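Local coordinates for protein glycosyltransferase (Streptomyces viridochromogenes, PDB 2IUY) that probably transfers a sugar from a nucleotide donor during biosynthesis of the antibiotic avilamycin A, as a retaining GT-B enzyme of family GT4, at residues Asp148-Ala156 with Glu223-Ser231; Ala262-Asn273 with Val280-Tyr289. All coordinates share one frame; numbering follows the deposited sequence.

Contact 1 (Asp148-Ala156 with Glu223-Ser231)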
ATOM      1  N   ASP A 148      -8.186   6.100  -3.897  1.00  8.50           N
ATOM      2  CA  ASP A 148      -9.111   7.187  -4.237  1.00  8.46           C
ATOM      3  C   ASP A 148      -8.579   7.913  -5.477  1.00  8.57           C
ATOM      4  O   ASP A 148      -7.550   8.639  -5.402  1.00  7.72           O
ATOM      5  CB  ASP A 148      -9.217   8.139  -3.034  1.00  7.08           C
ATOM      6  CG  ASP A 148     -10.146   9.334  -3.272  1.00  9.47           C
ATOM      7  OD1 ASP A 148     -10.832   9.430  -4.323  1.00  9.83           O
ATOM      8  OD2 ASP A 148     -10.191  10.195  -2.361  1.00 10.12           O
ATOM      9  N   PRO A 149      -9.287   7.755  -6.608  1.00  8.73           N
ATOM     10  CA  PRO A 149      -8.840   8.392  -7.833  1.00 10.07           C
ATOM     11  C   PRO A 149      -8.623   9.890  -7.698  1.00 11.32           C
ATOM     12  O   PRO A 149      -7.731  10.409  -8.388  1.00 11.93           O
ATOM     13  CB  PRO A 149      -9.945   8.084  -8.854  1.00 10.23           C
ATOM     14  CG  PRO A 149     -10.771   6.955  -8.239  1.00  9.98           C
ATOM     15  CD  PRO A 149     -10.509   6.946  -6.775  1.00  8.01           C
ATOM     16  N   ALA A 150      -9.374  10.571  -6.821  1.00 12.01           N
ATOM     17  CA  ALA A 150      -9.211  12.028  -6.614  1.00 12.50           C
ATOM     18  C   ALA A 150      -7.817  12.365  -6.128  1.00 12.76           C
ATOM     19  O   ALA A 150      -7.356  13.468  -6.303  1.00 14.25           O
ATOM     20  CB  ALA A 150     -10.286  12.611  -5.622  1.00 12.53           C
ATOM     21  N   ARG A 151      -7.138  11.423  -5.496  1.00 13.37           N
ATOM     22  CA  ARG A 151      -5.788  11.674  -4.987  1.00 13.12           C
ATOM     23  C   ARG A 151      -4.728  11.491  -6.068  1.00 12.73           C
ATOM     24  O   ARG A 151      -3.551  11.780  -5.819  1.00 12.81           O
ATOM     25  CB  ARG A 151      -5.461  10.767  -3.789  1.00 13.12           C
ATOM     26  CG  ARG A 151      -6.157  11.180  -2.489  1.00 14.90           C
ATOM     27  CD  ARG A 151      -5.425  10.720  -1.217  1.00 15.48           C
ATOM     28  NE  ARG A 151      -6.223  11.053  -0.023  1.00 19.73           N
ATOM     29  CZ  ARG A 151      -6.113  12.145   0.750  1.00 20.10           C
ATOM     30  NH1 ARG A 151      -5.212  13.088   0.507  1.00 20.29           N
ATOM     31  NH2 ARG A 151      -6.940  12.305   1.791  1.00 18.18           N
ATOM     32  N   TYR A 152      -5.132  10.967  -7.228  1.00 11.14           N
ATOM     33  CA  TYR A 152      -4.195  10.633  -8.305  1.00 12.23           C
ATOM     34  C   TYR A 152      -4.514  11.414  -9.568  1.00 12.97           C
ATOM     35  O   TYR A 152      -5.600  12.026  -9.697  1.00 11.12           O
ATOM     36  CB  TYR A 152      -4.120   9.102  -8.556  1.00 12.22           C
ATOM     37  CG  TYR A 152      -3.650   8.421  -7.276  1.00 12.18           C
ATOM     38  CD1 TYR A 152      -2.280   8.236  -6.999  1.00 13.48           C
ATOM     39  CD2 TYR A 152      -4.578   8.064  -6.294  1.00 11.62           C
ATOM     40  CE1 TYR A 152      -1.872   7.677  -5.776  1.00 13.22           C
ATOM     41  CE2 TYR A 152      -4.173   7.520  -5.091  1.00 13.86           C
ATOM     42  CZ  TYR A 152      -2.844   7.328  -4.844  1.00 13.38           C
ATOM     43  OH  TYR A 152      -2.534   6.780  -3.625  1.00 18.88           O
ATOM     44  N   ARG A 153      -3.556  11.396 -10.491  1.00 13.70           N
ATOM     45  CA  ARG A 153      -3.752  12.043 -11.767  1.00 13.88           C
ATOM     46  C   ARG A 153      -4.810  11.290 -12.570  1.00 13.35           C
ATOM     47  O   ARG A 153      -4.848  10.042 -12.605  1.00 14.01           O
ATOM     48  CB  ARG A 153      -2.448  12.154 -12.556  1.00 14.32           C
ATOM     49  CG  ARG A 153      -1.357  12.961 -11.917  1.00 14.97           C
ATOM     50  CD  ARG A 153      -1.600  14.474 -11.929  1.00 19.86           C
ATOM     51  NE  ARG A 153      -0.496  15.148 -11.239  1.00 17.15           N
ATOM     52  CZ  ARG A 153      -0.605  15.843 -10.110  1.00 21.83           C
ATOM     53  NH1 ARG A 153      -1.795  16.038  -9.536  1.00 22.19           N
ATOM     54  NH2 ARG A 153       0.486  16.407  -9.573  1.00 23.23           N
ATOM     55  N   SER A 154      -5.628  12.078 -13.242  1.00 12.01           N
ATOM     56  CA  SER A 154      -6.759  11.613 -13.969  1.00 11.45           C
ATOM     57  C   SER A 154      -6.475  11.661 -15.452  1.00 11.04           C
ATOM     58  O   SER A 154      -5.475  12.242 -15.895  1.00 12.34           O
ATOM     59  CB  SER A 154      -7.954  12.507 -13.628  1.00 11.97           C
ATOM     60  OG  SER A 154      -7.771  13.772 -14.238  1.00 10.19           O
ATOM     61  N   ALA A 155      -7.359  11.066 -16.242  1.00 11.53           N
ATOM     62  CA  ALA A 155      -7.255  11.143 -17.710  1.00 11.66           C
ATOM     63  C   ALA A 155      -7.274  12.614 -18.190  1.00 11.39           C
ATOM     64  O   ALA A 155      -6.504  12.996 -19.086  1.00 11.09           O
ATOM     65  CB  ALA A 155      -8.359  10.333 -18.368  1.00 10.92           C
ATOM     66  N   ALA A 156      -8.113  13.432 -17.545  1.00 11.71           N
ATOM     67  CA  ALA A 156      -8.259  14.858 -17.852  1.00 11.66           C
ATOM     68  C   ALA A 156      -7.009  15.717 -17.556  1.00 12.99           C
ATOM     69  O   ALA A 156      -6.781  16.738 -18.221  1.00 12.18           O
ATOM     70  CB  ALA A 156      -9.488  15.416 -17.136  1.00 11.17           C
ATOM     71  N   GLU A 223       3.629  16.174  -5.064  1.00 18.84           N
ATOM     72  CA  GLU A 223       3.269  16.308  -6.456  1.00 19.44           C
ATOM     73  C   GLU A 223       4.177  15.576  -7.456  1.00 18.47           C
ATOM     74  O   GLU A 223       3.701  15.127  -8.486  1.00 17.14           O
ATOM     75  CB  GLU A 223       3.138  17.785  -6.827  1.00 21.04           C
ATOM     76  CG  GLU A 223       2.047  18.535  -6.033  1.00 24.14           C
ATOM     77  CD  GLU A 223       0.656  17.994  -6.323  1.00 29.93           C
ATOM     78  OE1 GLU A 223       0.272  17.916  -7.524  1.00 31.59           O
ATOM     79  OE2 GLU A 223      -0.036  17.622  -5.346  1.00 30.59           O
ATOM     80  N   ARG A 224       5.475  15.456  -7.183  1.00 18.21           N
ATOM     81  CA  ARG A 224       6.345  14.724  -8.123  1.00 16.85           C
ATOM     82  C   ARG A 224       5.988  13.237  -8.160  1.00 15.18           C
ATOM     83  O   ARG A 224       5.910  12.634  -9.205  1.00 16.68           O
ATOM     84  CB  ARG A 224       7.863  14.955  -7.873  1.00 17.72           C
ATOM     85  CG  ARG A 224       8.716  14.013  -8.770  1.00 19.36           C
ATOM     86  CD  ARG A 224       9.947  14.546  -9.494  1.00 23.40           C
ATOM     87  NE  ARG A 224      11.046  14.482  -8.588  1.00 18.84           N
ATOM     88  CZ  ARG A 224      12.254  13.986  -8.789  1.00 16.97           C
ATOM     89  NH1 ARG A 224      12.699  13.508  -9.953  1.00 17.52           N
ATOM     90  NH2 ARG A 224      13.057  14.045  -7.750  1.00 16.20           N
ATOM     91  N   ARG A 225       5.760  12.663  -7.001  1.00 15.09           N
ATOM     92  CA  ARG A 225       5.305  11.298  -6.854  1.00 14.93           C
ATOM     93  C   ARG A 225       4.124  10.904  -7.784  1.00 15.10           C
ATOM     94  O   ARG A 225       4.138   9.858  -8.454  1.00 12.61           O
ATOM     95  CB  ARG A 225       4.908  11.118  -5.411  1.00 13.83           C
ATOM     96  CG  ARG A 225       4.786   9.691  -5.000  1.00 15.85           C
ATOM     97  CD  ARG A 225       3.937   9.557  -3.746  1.00 16.85           C
ATOM     98  NE  ARG A 225       3.815   8.141  -3.478  1.00 20.81           N
ATOM     99  CZ  ARG A 225       2.670   7.464  -3.484  1.00 20.29           C
ATOM    100  NH1 ARG A 225       1.501   8.072  -3.674  1.00 14.61           N
ATOM    101  NH2 ARG A 225       2.727   6.166  -3.270  1.00 21.13           N
ATOM    102  N   LEU A 226       3.115  11.779  -7.806  1.00 15.70           N
ATOM    103  CA  LEU A 226       1.924  11.631  -8.616  1.00 14.65           C
ATOM    104  C   LEU A 226       2.186  11.715 -10.094  1.00 14.74           C
ATOM    105  O   LEU A 226       1.669  10.902 -10.855  1.00 13.36           O
ATOM    106  CB  LEU A 226       0.954  12.736  -8.252  1.00 14.98           C
ATOM    107  CG  LEU A 226       0.373  12.782  -6.860  1.00 15.25           C
ATOM    108  CD1 LEU A 226      -0.720  13.864  -6.947  1.00 16.39           C
ATOM    109  CD2 LEU A 226      -0.172  11.376  -6.376  1.00 13.32           C
ATOM    110  N   ASP A 227       2.980  12.711 -10.502  1.00 14.81           N
ATOM    111  CA  ASP A 227       3.377  12.833 -11.902  1.00 16.10           C
ATOM    112  C   ASP A 227       4.187  11.617 -12.367  1.00 14.89           C
ATOM    113  O   ASP A 227       3.956  11.112 -13.464  1.00 16.03           O
ATOM    114  CB  ASP A 227       4.210  14.098 -12.131  1.00 17.41           C
ATOM    115  CG  ASP A 227       3.405  15.387 -11.935  1.00 22.04           C
ATOM    116  OD1 ASP A 227       2.241  15.430 -12.388  1.00 28.09           O
ATOM    117  OD2 ASP A 227       3.954  16.361 -11.354  1.00 25.94           O
ATOM    118  N   LEU A 228       5.128  11.148 -11.546  1.00 13.93           N
ATOM    119  CA  LEU A 228       5.935   9.953 -11.895  1.00 13.75           C
ATOM    120  C   LEU A 228       5.044   8.733 -12.123  1.00 13.35           C
ATOM    121  O   LEU A 228       5.178   8.006 -13.108  1.00 13.24           O
ATOM    122  CB  LEU A 228       6.976   9.680 -10.788  1.00 13.65           C
ATOM    123  CG  LEU A 228       8.197  10.614 -10.717  1.00 12.84           C
ATOM    124  CD1 LEU A 228       9.065  10.243  -9.490  1.00 12.24           C
ATOM    125  CD2 LEU A 228       9.020  10.534 -11.996  1.00  9.75           C
ATOM    126  N   LEU A 229       4.101   8.535 -11.206  1.00 13.16           N
ATOM    127  CA  LEU A 229       3.136   7.425 -11.294  1.00 13.70           C
ATOM    128  C   LEU A 229       2.369   7.407 -12.616  1.00 13.05           C
ATOM    129  O   LEU A 229       2.219   6.354 -13.254  1.00 13.67           O
ATOM    130  CB  LEU A 229       2.147   7.503 -10.128  1.00 12.47           C
ATOM    131  CG  LEU A 229       2.150   6.548  -8.930  1.00 14.35           C
ATOM    132  CD1 LEU A 229       3.140   5.373  -8.944  1.00  8.20           C
ATOM    133  CD2 LEU A 229       2.077   7.290  -7.568  1.00 10.84           C
ATOM    134  N   ALA A 230       1.941   8.600 -13.022  1.00 12.54           N
ATOM    135  CA  ALA A 230       1.145   8.846 -14.233  1.00 11.69           C
ATOM    136  C   ALA A 230       1.989   8.846 -15.554  1.00 11.17           C
ATOM    137  O   ALA A 230       1.537   8.407 -16.597  1.00 11.10           O
ATOM    138  CB  ALA A 230       0.448  10.222 -14.076  1.00 11.11           C
ATOM    139  N   SER A 231       3.182   9.415 -15.497  1.00 10.45           N
ATOM    140  CA  SER A 231       3.992   9.633 -16.685  1.00 11.18           C
ATOM    141  C   SER A 231       4.793   8.368 -17.049  1.00 11.26           C
ATOM    142  O   SER A 231       5.212   8.186 -18.205  1.00 10.85           O
ATOM    143  CB  SER A 231       4.915  10.846 -16.458  1.00 11.67           C
ATOM    144  OG  SER A 231       5.829  10.623 -15.398  1.00 14.66           O
TER
HETATM  145  O   HOH W   1      -0.813   9.994 -10.092  1.00  7.68           O

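Contact 2 (Ala262-Asn273 with Val280-Tyr289)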
ATOM      1  N   ALA A 262      -2.010   1.999 -11.473  1.00  5.73           N
ATOM      2  CA  ALA A 262      -3.084   1.747 -12.415  1.00  5.72           C
ATOM      3  C   ALA A 262      -4.142   2.850 -12.375  1.00  5.96           C
ATOM      4  O   ALA A 262      -4.605   3.331 -13.421  1.00  7.01           O
ATOM      5  CB  ALA A 262      -3.703   0.368 -12.143  1.00  6.25           C
ATOM      6  N   VAL A 263      -4.516   3.289 -11.196  1.00  5.59           N
ATOM      7  CA  VAL A 263      -5.486   4.403 -11.113  1.00  5.86           C
ATOM      8  C   VAL A 263      -4.869   5.696 -11.694  1.00  6.63           C
ATOM      9  O   VAL A 263      -5.598   6.627 -12.044  1.00  5.88           O
ATOM     10  CB  VAL A 263      -5.940   4.626  -9.705  1.00  6.31           C
ATOM     11  CG1 VAL A 263      -4.926   5.550  -8.973  1.00  6.87           C
ATOM     12  CG2 VAL A 263      -7.315   5.267  -9.688  1.00  5.97           C
ATOM     13  N   SER A 264      -3.536   5.761 -11.784  1.00  6.64           N
ATOM     14  CA  SER A 264      -2.886   6.909 -12.448  1.00  7.90           C
ATOM     15  C   SER A 264      -2.725   6.646 -13.949  1.00  8.56           C
ATOM     16  O   SER A 264      -2.052   7.415 -14.632  1.00  8.46           O
ATOM     17  CB  SER A 264      -1.507   7.227 -11.864  1.00  7.36           C
ATOM     18  OG  SER A 264      -1.555   7.382 -10.454  1.00  6.15           O
ATOM     19  N   GLY A 265      -3.350   5.571 -14.444  1.00  8.53           N
ATOM     20  CA  GLY A 265      -3.282   5.208 -15.868  1.00  9.23           C
ATOM     21  C   GLY A 265      -2.014   4.499 -16.311  1.00  9.19           C
ATOM     22  O   GLY A 265      -1.583   4.663 -17.450  1.00 10.88           O
ATOM     23  N   THR A 266      -1.387   3.741 -15.411  1.00  9.04           N
ATOM     24  CA  THR A 266      -0.080   3.123 -15.669  1.00  8.81           C
ATOM     25  C   THR A 266      -0.108   1.616 -15.398  1.00  8.74           C
ATOM     26  O   THR A 266      -0.371   1.177 -14.267  1.00  8.64           O
ATOM     27  CB  THR A 266       1.079   3.853 -14.869  1.00  9.84           C
ATOM     28  OG1 THR A 266       1.137   5.222 -15.307  1.00 10.12           O
ATOM     29  CG2 THR A 266       2.519   3.164 -15.043  1.00  7.51           C
ATOM     30  N   PRO A 267       0.232   0.828 -16.420  1.00  8.07           N
ATOM     31  CA  PRO A 267       0.183  -0.625 -16.281  1.00  8.75           C
ATOM     32  C   PRO A 267       1.382  -1.103 -15.443  1.00  8.92           C
ATOM     33  O   PRO A 267       2.304  -0.327 -15.161  1.00  8.95           O
ATOM     34  CB  PRO A 267       0.252  -1.114 -17.744  1.00  7.64           C
ATOM     35  CG  PRO A 267       1.172  -0.065 -18.414  1.00  8.33           C
ATOM     36  CD  PRO A 267       0.771   1.256 -17.742  1.00  8.73           C
ATOM     37  N   VAL A 268       1.372  -2.377 -15.078  1.00 10.26           N
ATOM     38  CA  VAL A 268       2.317  -2.889 -14.097  1.00 10.24           C
ATOM     39  C   VAL A 268       2.918  -4.165 -14.616  1.00 10.62           C
ATOM     40  O   VAL A 268       2.218  -5.030 -15.070  1.00 11.67           O
ATOM     41  CB  VAL A 268       1.626  -3.127 -12.707  1.00  9.66           C
ATOM     42  CG1 VAL A 268       2.634  -3.668 -11.674  1.00 11.36           C
ATOM     43  CG2 VAL A 268       1.001  -1.822 -12.202  1.00  7.28           C
ATOM     44  N   VAL A 269       4.235  -4.265 -14.573  1.00 11.39           N
ATOM     45  CA  VAL A 269       4.885  -5.573 -14.661  1.00 10.92           C
ATOM     46  C   VAL A 269       5.283  -5.990 -13.241  1.00 10.74           C
ATOM     47  O   VAL A 269       5.929  -5.234 -12.560  1.00 11.00           O
ATOM     48  CB  VAL A 269       6.168  -5.512 -15.527  1.00 11.12           C
ATOM     49  CG1 VAL A 269       6.949  -6.874 -15.444  1.00  8.88           C
ATOM     50  CG2 VAL A 269       5.826  -5.119 -16.934  1.00  9.76           C
ATOM     51  N   GLY A 270       4.900  -7.181 -12.801  1.00 10.20           N
ATOM     52  CA  GLY A 270       5.359  -7.661 -11.518  1.00 10.00           C
ATOM     53  C   GLY A 270       5.729  -9.149 -11.518  1.00 10.09           C
ATOM     54  O   GLY A 270       5.482  -9.864 -12.470  1.00  9.17           O
ATOM     55  N   THR A 271       6.323  -9.588 -10.429  1.00  9.10           N
ATOM     56  CA  THR A 271       6.461 -10.997 -10.137  1.00 10.49           C
ATOM     57  C   THR A 271       5.109 -11.521  -9.621  1.00 10.71           C
ATOM     58  O   THR A 271       4.140 -10.757  -9.574  1.00 10.15           O
ATOM     59  CB  THR A 271       7.522 -11.210  -9.066  1.00  9.90           C
ATOM     60  OG1 THR A 271       7.099 -10.517  -7.876  1.00  8.90           O
ATOM     61  CG2 THR A 271       8.881 -10.668  -9.553  1.00  9.03           C
ATOM     62  N   GLY A 272       5.052 -12.818  -9.301  1.00  9.79           N
ATOM     63  CA  GLY A 272       3.874 -13.429  -8.714  1.00  9.88           C
ATOM     64  C   GLY A 272       3.951 -13.525  -7.197  1.00 11.11           C
ATOM     65  O   GLY A 272       3.160 -14.239  -6.568  1.00 11.72           O
ATOM     66  N   ASN A 273       4.908 -12.814  -6.598  1.00 11.19           N
ATOM     67  CA  ASN A 273       5.087 -12.833  -5.158  1.00 11.47           C
ATOM     68  C   ASN A 273       3.890 -12.351  -4.348  1.00 11.20           C
ATOM     69  O   ASN A 273       3.372 -11.219  -4.587  1.00 10.65           O
ATOM     70  CB  ASN A 273       6.304 -12.010  -4.741  1.00 11.21           C
ATOM     71  CG  ASN A 273       6.643 -12.208  -3.289  1.00 13.82           C
ATOM     72  OD1 ASN A 273       6.255 -11.402  -2.413  1.00  8.99           O
ATOM     73  ND2 ASN A 273       7.304 -13.333  -3.000  1.00 11.43           N
ATOM     74  N   VAL A 280      -1.703  -8.019 -10.084  1.00  9.64           N
ATOM     75  CA  VAL A 280      -0.936  -7.595 -11.269  1.00  9.99           C
ATOM     76  C   VAL A 280      -1.596  -7.967 -12.603  1.00 10.21           C
ATOM     77  O   VAL A 280      -1.682  -7.101 -13.479  1.00  9.71           O
ATOM     78  CB  VAL A 280       0.543  -8.025 -11.216  1.00 10.39           C
ATOM     79  CG1 VAL A 280       1.288  -7.676 -12.534  1.00  7.78           C
ATOM     80  CG2 VAL A 280       1.226  -7.323  -9.981  1.00  9.64           C
ATOM     81  N   PRO A 281      -2.131  -9.207 -12.731  1.00 10.71           N
ATOM     82  CA  PRO A 281      -2.729  -9.589 -14.025  1.00 11.32           C
ATOM     83  C   PRO A 281      -3.935  -8.709 -14.385  1.00 11.42           C
ATOM     84  O   PRO A 281      -4.242  -8.533 -15.560  1.00 11.94           O
ATOM     85  CB  PRO A 281      -3.174 -11.040 -13.807  1.00 11.15           C
ATOM     86  CG  PRO A 281      -2.290 -11.535 -12.661  1.00 11.76           C
ATOM     87  CD  PRO A 281      -2.226 -10.317 -11.764  1.00 10.93           C
ATOM     88  N   SER A 282      -4.580  -8.124 -13.394  1.00 11.77           N
ATOM     89  CA  SER A 282      -5.720  -7.243 -13.676  1.00 11.95           C
ATOM     90  C   SER A 282      -5.302  -5.960 -14.375  1.00 11.18           C
ATOM     91  O   SER A 282      -6.130  -5.303 -14.999  1.00 12.27           O
ATOM     92  CB  SER A 282      -6.453  -6.882 -12.379  1.00 11.36           C
ATOM     93  OG  SER A 282      -7.010  -8.025 -11.791  1.00 13.46           O
ATOM     94  N   VAL A 283      -4.036  -5.575 -14.224  1.00 10.70           N
ATOM     95  CA  VAL A 283      -3.526  -4.293 -14.729  1.00  8.86           C
ATOM     96  C   VAL A 283      -2.158  -4.415 -15.466  1.00  9.05           C
ATOM     97  O   VAL A 283      -1.400  -3.451 -15.589  1.00  9.44           O
ATOM     98  CB  VAL A 283      -3.483  -3.250 -13.571  1.00  9.19           C
ATOM     99  CG1 VAL A 283      -4.917  -3.024 -12.975  1.00  6.04           C
ATOM    100  CG2 VAL A 283      -2.475  -3.674 -12.461  1.00  7.30           C
ATOM    101  N   GLY A 284      -1.815  -5.623 -15.894  1.00  8.78           N
ATOM    102  CA  GLY A 284      -0.545  -5.837 -16.584  1.00  9.45           C
ATOM    103  C   GLY A 284      -0.207  -7.307 -16.626  1.00 10.29           C
ATOM    104  O   GLY A 284      -1.064  -8.140 -16.881  1.00 10.42           O
ATOM    105  N   GLU A 285       1.037  -7.643 -16.341  1.00 10.95           N
ATOM    106  CA  GLU A 285       1.517  -8.989 -16.579  1.00 12.25           C
ATOM    107  C   GLU A 285       2.530  -9.377 -15.510  1.00 10.94           C
ATOM    108  O   GLU A 285       3.448  -8.592 -15.157  1.00  9.11           O
ATOM    109  CB  GLU A 285       2.197  -9.050 -17.984  1.00 12.47           C
ATOM    110  CG  GLU A 285       2.655 -10.485 -18.409  1.00 17.05           C
ATOM    111  CD  GLU A 285       3.170 -10.566 -19.845  1.00 17.35           C
ATOM    112  OE1 GLU A 285       2.482 -10.047 -20.760  1.00 25.55           O
ATOM    113  OE2 GLU A 285       4.246 -11.182 -20.065  1.00 22.20           O
ATOM    114  N   VAL A 286       2.406 -10.628 -15.081  1.00 11.05           N
ATOM    115  CA  VAL A 286       3.341 -11.296 -14.184  1.00 11.44           C
ATOM    116  C   VAL A 286       4.546 -11.866 -14.958  1.00 13.12           C
ATOM    117  O   VAL A 286       4.405 -12.423 -16.052  1.00 13.10           O
ATOM    118  CB  VAL A 286       2.618 -12.382 -13.330  1.00 10.86           C
ATOM    119  CG1 VAL A 286       3.614 -13.267 -12.539  1.00 12.29           C
ATOM    120  CG2 VAL A 286       1.666 -11.707 -12.340  1.00  9.54           C
ATOM    121  N   VAL A 287       5.726 -11.674 -14.393  1.00 12.82           N
ATOM    122  CA  VAL A 287       6.931 -12.302 -14.905  1.00 13.44           C
ATOM    123  C   VAL A 287       7.639 -13.107 -13.799  1.00 13.55           C
ATOM    124  O   VAL A 287       7.293 -13.024 -12.601  1.00 12.74           O
ATOM    125  CB  VAL A 287       7.869 -11.258 -15.579  1.00 13.95           C
ATOM    126  CG1 VAL A 287       7.122 -10.510 -16.742  1.00 13.56           C
ATOM    127  CG2 VAL A 287       8.440 -10.228 -14.555  1.00 12.22           C
ATOM    128  N   GLY A 288       8.629 -13.890 -14.212  1.00 13.81           N
ATOM    129  CA  GLY A 288       9.439 -14.618 -13.294  1.00 13.94           C
ATOM    130  C   GLY A 288      10.315 -13.861 -12.315  1.00 13.28           C
ATOM    131  O   GLY A 288      10.631 -12.647 -12.478  1.00 13.33           O
ATOM    132  N   TYR A 289      10.726 -14.620 -11.300  1.00 12.58           N
ATOM    133  CA  TYR A 289      11.731 -14.210 -10.342  1.00 12.93           C
ATOM    134  C   TYR A 289      13.119 -14.131 -10.965  1.00 13.21           C
ATOM    135  O   TYR A 289      13.356 -14.679 -12.036  1.00 12.84           O
ATOM    136  CB  TYR A 289      11.772 -15.238  -9.219  1.00 12.98           C
ATOM    137  CG  TYR A 289      10.634 -15.150  -8.256  1.00 12.79           C
ATOM    138  CD1 TYR A 289      10.207 -13.912  -7.752  1.00 10.49           C
ATOM    139  CD2 TYR A 289       9.982 -16.303  -7.834  1.00 13.90           C
ATOM    140  CE1 TYR A 289       9.176 -13.835  -6.838  1.00 12.03           C
ATOM    141  CE2 TYR A 289       8.910 -16.231  -6.931  1.00 16.12           C
ATOM    142  CZ  TYR A 289       8.531 -15.001  -6.440  1.00 11.90           C
ATOM    143  OH  TYR A 289       7.519 -14.957  -5.538  1.00 12.86           O
TER
HETATM  144  O   HOH W   2       7.159 -14.678 -10.351  1.00 20.16           O

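Contact 1 (Asp148-Ala156 with Glu223-Ser231)
Arg-153 reaches along the helix surface with its guanidinium edge turned to two carboxylates one helical turn apart. Its NE meets Asp-227 OD1 at 3.0 Å and its NH2 meets Glu-223 OE1 at 2.6 Å, the latter nearly straight (172°). Both acceptors lie close to the guanidinium plane, yet each is approached from above its own carboxylate plane, so neither pair is the flat two-pronged type. A bend at chi2 (-73°) folds the arginine over Leu-226, whose CD1 sits 3.4 Å above the guanidinium plane, offset toward its rim, while Arg-153 CB rests on Ala-230 CB at 3.8 Å. The network thus fixes the guanidinium's rotation from its edge, the leucine backing one face. Leu-226 CD2 touches Tyr-152 CD1 at 3.8 Å, the two side chains crossing at about a right angle. Water 1 links Arg-153 N to Leu-226 O. Deeper in, Arg-225 NH1 lies at the edge of the Tyr-152 ring; Glu-260 takes the tyrosine hydroxyl and pairs with Arg-225, and these two residues bind UDP in a complex of this protein, though none is bound here. The loop 148-156 is held between helix 222-231 and helix 31-45, and Leu-229 packs against strand 165-168.

Contact 2 (Ala262-Asn273 with Val280-Tyr289)
Val-268 and Val-283 lie side by side and point the same way, their CG2 methyls 3.9 Å apart, and Val-283 CG1 reaches Ala-262 CB at 3.7 Å. Val-280 extends this apolar centre: its CG2 comes within 4.3 Å of Val-268 CG1, and its CG1 packs over the bare backbone of Gly-270. On the opposite face of the sheet, Val-269 CG1 meets Val-287 CG2 at 3.8 Å, the side chains crossing at about a right angle. Between these groups run the parallel strands 268-270 and 284-286, their axes 6° apart. Val-268 N bonds to Val-283 O and Gly-270 N to Glu-285 O; Val-268 O accepts from Glu-285 N and Gly-270 O from Val-287 N (2.7 Å). Gly-284 adopts a backbone conformation suited to glycine (phi 164°), and its CA makes a CA-H...O contact with Val-268 O at 3.3 Å. Outward, water 2 bridges Gly-272 N and Val-287 O and sits 3.9 Å over the centre of the Tyr-289 ring. Thr-271 CB packs on Tyr-289 CE1, and Asn-273 ND2 donates to Tyr-289 OH at 3.0 Å, with the hydroxyl in the amide plane and the ring turned 65° from it. Glu-252 N donates to Asn-273 OD1, and Trp-250 O accepts from ND2. Backbone bonds thus set the register of this beta-alpha-beta unit, valines pack both faces, and past the strands an amide-phenol bond and one water join the segments.

In the fold
Both contacts lie in or beside the C-terminal lobe of a GT-B fold; the loop of contact 1 also faces helix 31-45 of the N-terminal lobe. Both are partly buried. Contact 2 joins neighbouring strands of the parallel sheet and buries 652 Å², with valines, Thr-271 and Tyr-289 prominent; strand 268-270 is interior, Tyr-289 exposed. Contact 1 lays a loop on helix 222-231 and buries 376 Å², with Tyr-152 and Leu-226 inside and the charged Arg-153 network toward the surface. Their centres are about 18 Å apart, yet Thr-266 OG1 lies 2.6 Å from Leu-229 O, a probable hydrogen bond. Contact 1 includes Arg-225, which binds UDP in a complex; contact 2 holds none of the known UDP-binding residues.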